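PDB 4D7L: peptide methionine sulfoxide reductase MSRA from Corynebacterium diphtheriae, which repairs oxidised proteins by reducing the S-epimer of methionine sulfoxide back to methionine through thiol-disulfide exchange. Local coordinates for residues Gly71-Ala76 / Val91-Gly96; Tyr207-Ala210 / His214-Tyr217. All coordinates share one frame; numbering follows the deposited sequence. Where two conformers were deposited one is given.

Interaction 1 (Gly71-Ala76 / Val91-Gly96); sequences GCYWGA and VGFAGG
Tyr73 turns its first torsion to 51°, setting CG between its own backbone N and carbonyl carbon, and the ring is thereby presented to the strand that carries Val91 and Phe93. The side chains of Tyr73 and Val91 cross at about a right angle: Val91 CB stands 3.7 Å from the centroid of the Tyr73 ring, only 12° off its normal, a CH-pi contact over one face. Val91 CG2 reaches toward Tyr73 CE1, while Val91 CG1 packs 3.6 Å from Tyr73 O. Along the ring's edge, Gly92 O lies 3.5 Å from Tyr73 CE2. Beside it Phe93 CE1 comes to 3.7 Å from the same CE2, the two aromatic planes being inclined at 40°. Outside the pair, Glu115 OE1 accepts a bond from Tyr73 N, and Tyr103 touches both rings. Contact over the face and along the edge holds the ring's orientation by apolar packing and a carbonyl set against an aromatic C-H. It does so one residue from Cys72, which N-caps the helix and is the predicted catalytic cysteine, with a cacodylate ion about 4 Å from the Tyr73 side chain, consistent with an aromatic wall of the substrate pocket.

Interaction 2 (Tyr207-Ala210 / His214-Tyr217); sequences YYMA and HQQY
Ala210 and His214 bring the two backbones closest, with CA atoms 6.3 Å apart, as the chain leaves strand 208-209 and turns away into a type II beta turn from His214 to Tyr217. The turn is closed by Tyr217 N bonding to His214 O at 3.2 Å, and Gln216, with positive phi, occupies its third position and N-caps the following helix. Gln215 makes the polar link. Its chain bends at chi2 (-61°), folding the amide back, where NE2 donates to Ala210 O at 3.0 Å. The N-H...O angle is 147°; the oxygen lies near the plane of the Gln215 amide, whereas the donor sits above the carbonyl plane of Ala210. NE2 also bonds to Val91 O, which accepts Ala210 N as well, so it holds a carbonyl of strand 86-94 and one just beyond strand 208-209. The side chain of Met209 crosses that of Gln215 at about a right angle, its terminal CE lying 3.8 Å from Gln215 CD and almost as near both polar atoms. On the other flank Ala210 CB meets His214 CB at 3.9 Å, while His214 ND1 pairs with Trp74 NE1. The exit of the edge strand, at Ala210, is thus tied through a glutamine amide to a type II turn that opens a helix, with the His214 side chain about 8 Å from that of the predicted catalytic Cys72, consistent with the edge of the active-site pocket.

In the fold
Read from the N terminus, strand 64-69 leads into helix 73-81 and then strand 86-94, a beta-alpha-beta crossover whose two parallel strands are separated by strand 114-121. Interaction 1 closes this first loop, seating the helix start on the end of the second strand. Much later, interaction 2 closes a short loop between edge strand 208-209 and helix 217-220; the two loops follow in series, neither enclosing nor crossing the other. They meet in space because strands 86-94 and 208-209 are antiparallel neighbours, joined for instance by Phe93 N and Tyr208 O, 2.8 Å apart. Together they place the 207-217 region beside the helix start that carries Cys72, which is disulfide-bonded to Cys226.

Interaction 1 (Gly71-Ala76 / Val91-Gly96)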
loop_
_atom_site.group_PDB
_atom_site.type_symbol
_atom_site.label_atom_id
_atom_site.label_comp_id
_atom_site.label_asym_id
_atom_site.label_seq_id
_atom_site.Cartn_x
_atom_site.Cartn_y
_atom_site.Cartn_z
ATOM N N GLY A 71 -5.046 -3.043 0.744
ATOM C CA GLY A 71 -6.353 -2.732 0.191
ATOM C C GLY A 71 -6.494 -1.248 -0.100
ATOM O O GLY A 71 -5.497 -0.590 -0.384
ATOM N N CYS A 72 -7.723 -0.731 -0.046
ATOM C CA CYS A 72 -7.990 0.679 -0.371
ATOM C C CYS A 72 -6.964 1.595 0.277
ATOM O O CYS A 72 -6.892 1.693 1.509
ATOM C CB CYS A 72 -9.393 1.080 0.082
ATOM S SG CYS A 72 -9.683 2.878 -0.032
ATOM N N TYR A 73 -6.117 2.227 -0.542
ATOM C CA TYR A 73 -5.034 2.994 0.088
ATOM C C TYR A 73 -5.467 4.277 0.840
ATOM O O TYR A 73 -4.671 4.843 1.568
ATOM C CB TYR A 73 -3.868 3.326 -0.860
ATOM C CG TYR A 73 -4.147 3.971 -2.204
ATOM C CD1 TYR A 73 -5.086 4.988 -2.333
ATOM C CD2 TYR A 73 -3.258 3.766 -3.259
ATOM C CE1 TYR A 73 -5.276 5.637 -3.547
ATOM C CE2 TYR A 73 -3.409 4.429 -4.464
ATOM C CZ TYR A 73 -4.417 5.370 -4.602
ATOM O OH TYR A 73 -4.556 6.046 -5.800
ATOM N N TRP A 74 -6.682 4.792 0.630
ATOM C CA TRP A 74 -7.092 5.985 1.368
ATOM C C TRP A 74 -7.119 5.701 2.869
ATOM O O TRP A 74 -6.579 6.461 3.665
ATOM C CB TRP A 74 -8.475 6.448 0.950
ATOM C CG TRP A 74 -8.602 6.898 -0.463
ATOM C CD1 TRP A 74 -7.606 7.303 -1.319
ATOM C CD2 TRP A 74 -9.822 6.973 -1.186
ATOM N NE1 TRP A 74 -8.155 7.641 -2.549
ATOM C CE2 TRP A 74 -9.517 7.447 -2.484
ATOM C CE3 TRP A 74 -11.158 6.697 -0.857
ATOM C CZ2 TRP A 74 -10.501 7.657 -3.445
ATOM C CZ3 TRP A 74 -12.144 6.902 -1.821
ATOM C CH2 TRP A 74 -11.808 7.377 -3.098
ATOM N N GLY A 75 -7.764 4.602 3.240
ATOM C CA GLY A 75 -7.874 4.233 4.642
ATOM C C GLY A 75 -6.529 3.800 5.173
ATOM O O GLY A 75 -6.176 4.083 6.310
ATOM N N ALA A 76 -5.782 3.085 4.344
ATOM C CA ALA A 76 -4.472 2.626 4.745
ATOM C C ALA A 76 -3.530 3.799 4.990
ATOM O O ALA A 76 -2.747 3.765 5.926
ATOM C CB ALA A 76 -3.896 1.689 3.675
ATOM N N VAL A 91 0.489 7.860 -1.265
ATOM C CA VAL A 91 -0.161 6.720 -1.884
ATOM C C VAL A 91 0.160 6.634 -3.358
ATOM O O VAL A 91 0.467 7.635 -4.042
ATOM C CB VAL A 91 -1.701 6.751 -1.712
ATOM C CG1 VAL A 91 -2.053 6.575 -0.230
ATOM C CG2 VAL A 91 -2.302 8.047 -2.276
ATOM N N GLY A 92 0.112 5.415 -3.861
ATOM C CA GLY A 92 0.485 5.221 -5.240
ATOM C C GLY A 92 0.471 3.745 -5.559
ATOM O O GLY A 92 -0.280 2.965 -4.964
ATOM N N PHE A 93 1.352 3.371 -6.480
ATOM C CA PHE A 93 1.263 2.083 -7.166
ATOM C C PHE A 93 2.619 1.406 -7.264
ATOM O O PHE A 93 3.621 2.040 -7.623
ATOM C CB PHE A 93 0.701 2.293 -8.580
ATOM C CG PHE A 93 -0.461 3.259 -8.621
ATOM C CD1 PHE A 93 -1.671 2.922 -8.025
ATOM C CD2 PHE A 93 -0.340 4.493 -9.245
ATOM C CE1 PHE A 93 -2.753 3.813 -8.040
ATOM C CE2 PHE A 93 -1.413 5.389 -9.270
ATOM C CZ PHE A 93 -2.623 5.039 -8.667
ATOM N N ALA A 94 2.652 0.121 -6.943
ATOM C CA ALA A 94 3.875 -0.657 -7.089
ATOM C C ALA A 94 3.533 -2.140 -7.160
ATOM O O ALA A 94 2.432 -2.549 -6.773
ATOM C CB ALA A 94 4.854 -0.378 -5.930
ATOM N N GLY A 95 4.476 -2.933 -7.672
ATOM C CA GLY A 95 4.313 -4.376 -7.678
ATOM C C GLY A 95 3.951 -4.919 -9.032
ATOM O O GLY A 95 3.990 -6.146 -9.234
ATOM N N GLY A 96 3.558 -4.010 -9.930
ATOM C CA GLY A 96 3.175 -4.334 -11.298
ATOM C C GLY A 96 4.262 -3.931 -12.285
ATOM O O GLY A 96 5.430 -3.870 -11.927
#

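Interaction 2 (Tyr207-Ala210 / His214-Tyr217)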
loop_
_atom_site.group_PDB
_atom_site.type_symbol
_atom_site.label_atom_id
_atom_site.label_comp_id
_atom_site.label_asym_id
_atom_site.label_seq_id
_atom_site.Cartn_x
_atom_site.Cartn_y
_atom_site.Cartn_z
ATOM N N TYR A 207 8.270 2.605 -7.263
ATOM C CA TYR A 207 6.973 3.037 -6.759
ATOM C C TYR A 207 6.562 4.310 -7.482
ATOM O O TYR A 207 7.395 5.192 -7.701
ATOM C CB TYR A 207 7.063 3.274 -5.245
ATOM C CG TYR A 207 5.953 4.078 -4.611
ATOM C CD1 TYR A 207 4.729 3.480 -4.314
ATOM C CD2 TYR A 207 6.155 5.419 -4.227
ATOM C CE1 TYR A 207 3.704 4.194 -3.689
ATOM C CE2 TYR A 207 5.121 6.152 -3.597
ATOM C CZ TYR A 207 3.919 5.525 -3.326
ATOM O OH TYR A 207 2.910 6.220 -2.697
ATOM N N TYR A 208 5.283 4.407 -7.840
ATOM C CA TYR A 208 4.770 5.555 -8.587
ATOM C C TYR A 208 3.686 6.249 -7.790
ATOM O O TYR A 208 2.703 5.616 -7.420
ATOM C CB TYR A 208 4.193 5.102 -9.947
ATOM C CG TYR A 208 5.195 4.358 -10.789
ATOM C CD1 TYR A 208 6.231 5.048 -11.437
ATOM C CD2 TYR A 208 5.116 2.971 -10.941
ATOM C CE1 TYR A 208 7.165 4.379 -12.230
ATOM C CE2 TYR A 208 6.059 2.292 -11.728
ATOM C CZ TYR A 208 7.068 2.998 -12.365
ATOM O OH TYR A 208 7.981 2.322 -13.156
ATOM N N MET A 209 3.858 7.538 -7.525
ATOM C CA MET A 209 2.846 8.262 -6.762
ATOM C C MET A 209 1.569 8.433 -7.545
ATOM O O MET A 209 1.614 8.729 -8.734
ATOM C CB MET A 209 3.347 9.647 -6.345
ATOM C CG MET A 209 4.493 9.666 -5.375
ATOM S SD MET A 209 4.814 11.384 -4.861
ATOM C CE MET A 209 3.488 11.695 -3.716
ATOM N N ALA A 210 0.432 8.300 -6.857
ATOM C CA ALA A 210 -0.867 8.621 -7.431
ATOM C C ALA A 210 -1.036 10.140 -7.560
ATOM O O ALA A 210 -0.277 10.899 -6.957
ATOM C CB ALA A 210 -1.986 8.021 -6.566
ATOM N N HIS A 214 -5.401 12.123 -4.552
ATOM C CA HIS A 214 -5.393 10.926 -3.690
ATOM C C HIS A 214 -4.562 11.085 -2.414
ATOM O O HIS A 214 -4.771 10.357 -1.437
ATOM C CB HIS A 214 -4.863 9.703 -4.473
ATOM C CG HIS A 214 -5.792 9.252 -5.556
ATOM N ND1 HIS A 214 -6.818 8.360 -5.327
ATOM C CD2 HIS A 214 -5.879 9.601 -6.861
ATOM C CE1 HIS A 214 -7.499 8.178 -6.444
ATOM N NE2 HIS A 214 -6.936 8.901 -7.398
ATOM N N GLN A 215 -3.597 11.993 -2.438
ATOM C CA GLN A 215 -2.683 12.159 -1.307
ATOM C C GLN A 215 -3.437 12.730 -0.130
ATOM O O GLN A 215 -3.996 13.806 -0.233
ATOM C CB GLN A 215 -1.508 13.067 -1.699
ATOM C CG GLN A 215 -0.804 12.605 -2.989
ATOM C CD GLN A 215 -0.212 11.190 -2.862
ATOM O OE1 GLN A 215 0.202 10.787 -1.777
ATOM N NE2 GLN A 215 -0.137 10.450 -3.980
ATOM N N GLN A 216 -3.473 11.987 0.971
ATOM C CA GLN A 216 -4.254 12.365 2.157
ATOM C C GLN A 216 -5.706 12.667 1.810
ATOM O O GLN A 216 -6.313 13.588 2.355
ATOM C CB GLN A 216 -3.619 13.568 2.866
ATOM C CG GLN A 216 -2.191 13.309 3.360
ATOM C CD GLN A 216 -1.146 13.680 2.322
ATOM O OE1 GLN A 216 -1.060 14.837 1.912
ATOM N NE2 GLN A 216 -0.353 12.704 1.893
ATOM N N TYR A 217 -6.262 11.874 0.900
ATOM C CA TYR A 217 -7.633 12.071 0.442
ATOM C C TYR A 217 -8.650 12.241 1.578
ATOM O O TYR A 217 -9.501 13.135 1.543
ATOM C CB TYR A 217 -8.055 10.880 -0.436
ATOM C CG TYR A 217 -9.482 10.969 -0.910
ATOM C CD1 TYR A 217 -9.840 11.828 -1.936
ATOM C CD2 TYR A 217 -10.484 10.166 -0.336
ATOM C CE1 TYR A 217 -11.162 11.907 -2.376
ATOM C CE2 TYR A 217 -11.805 10.242 -0.772
ATOM C CZ TYR A 217 -12.136 11.114 -1.792
ATOM O OH TYR A 217 -13.444 11.193 -2.225
#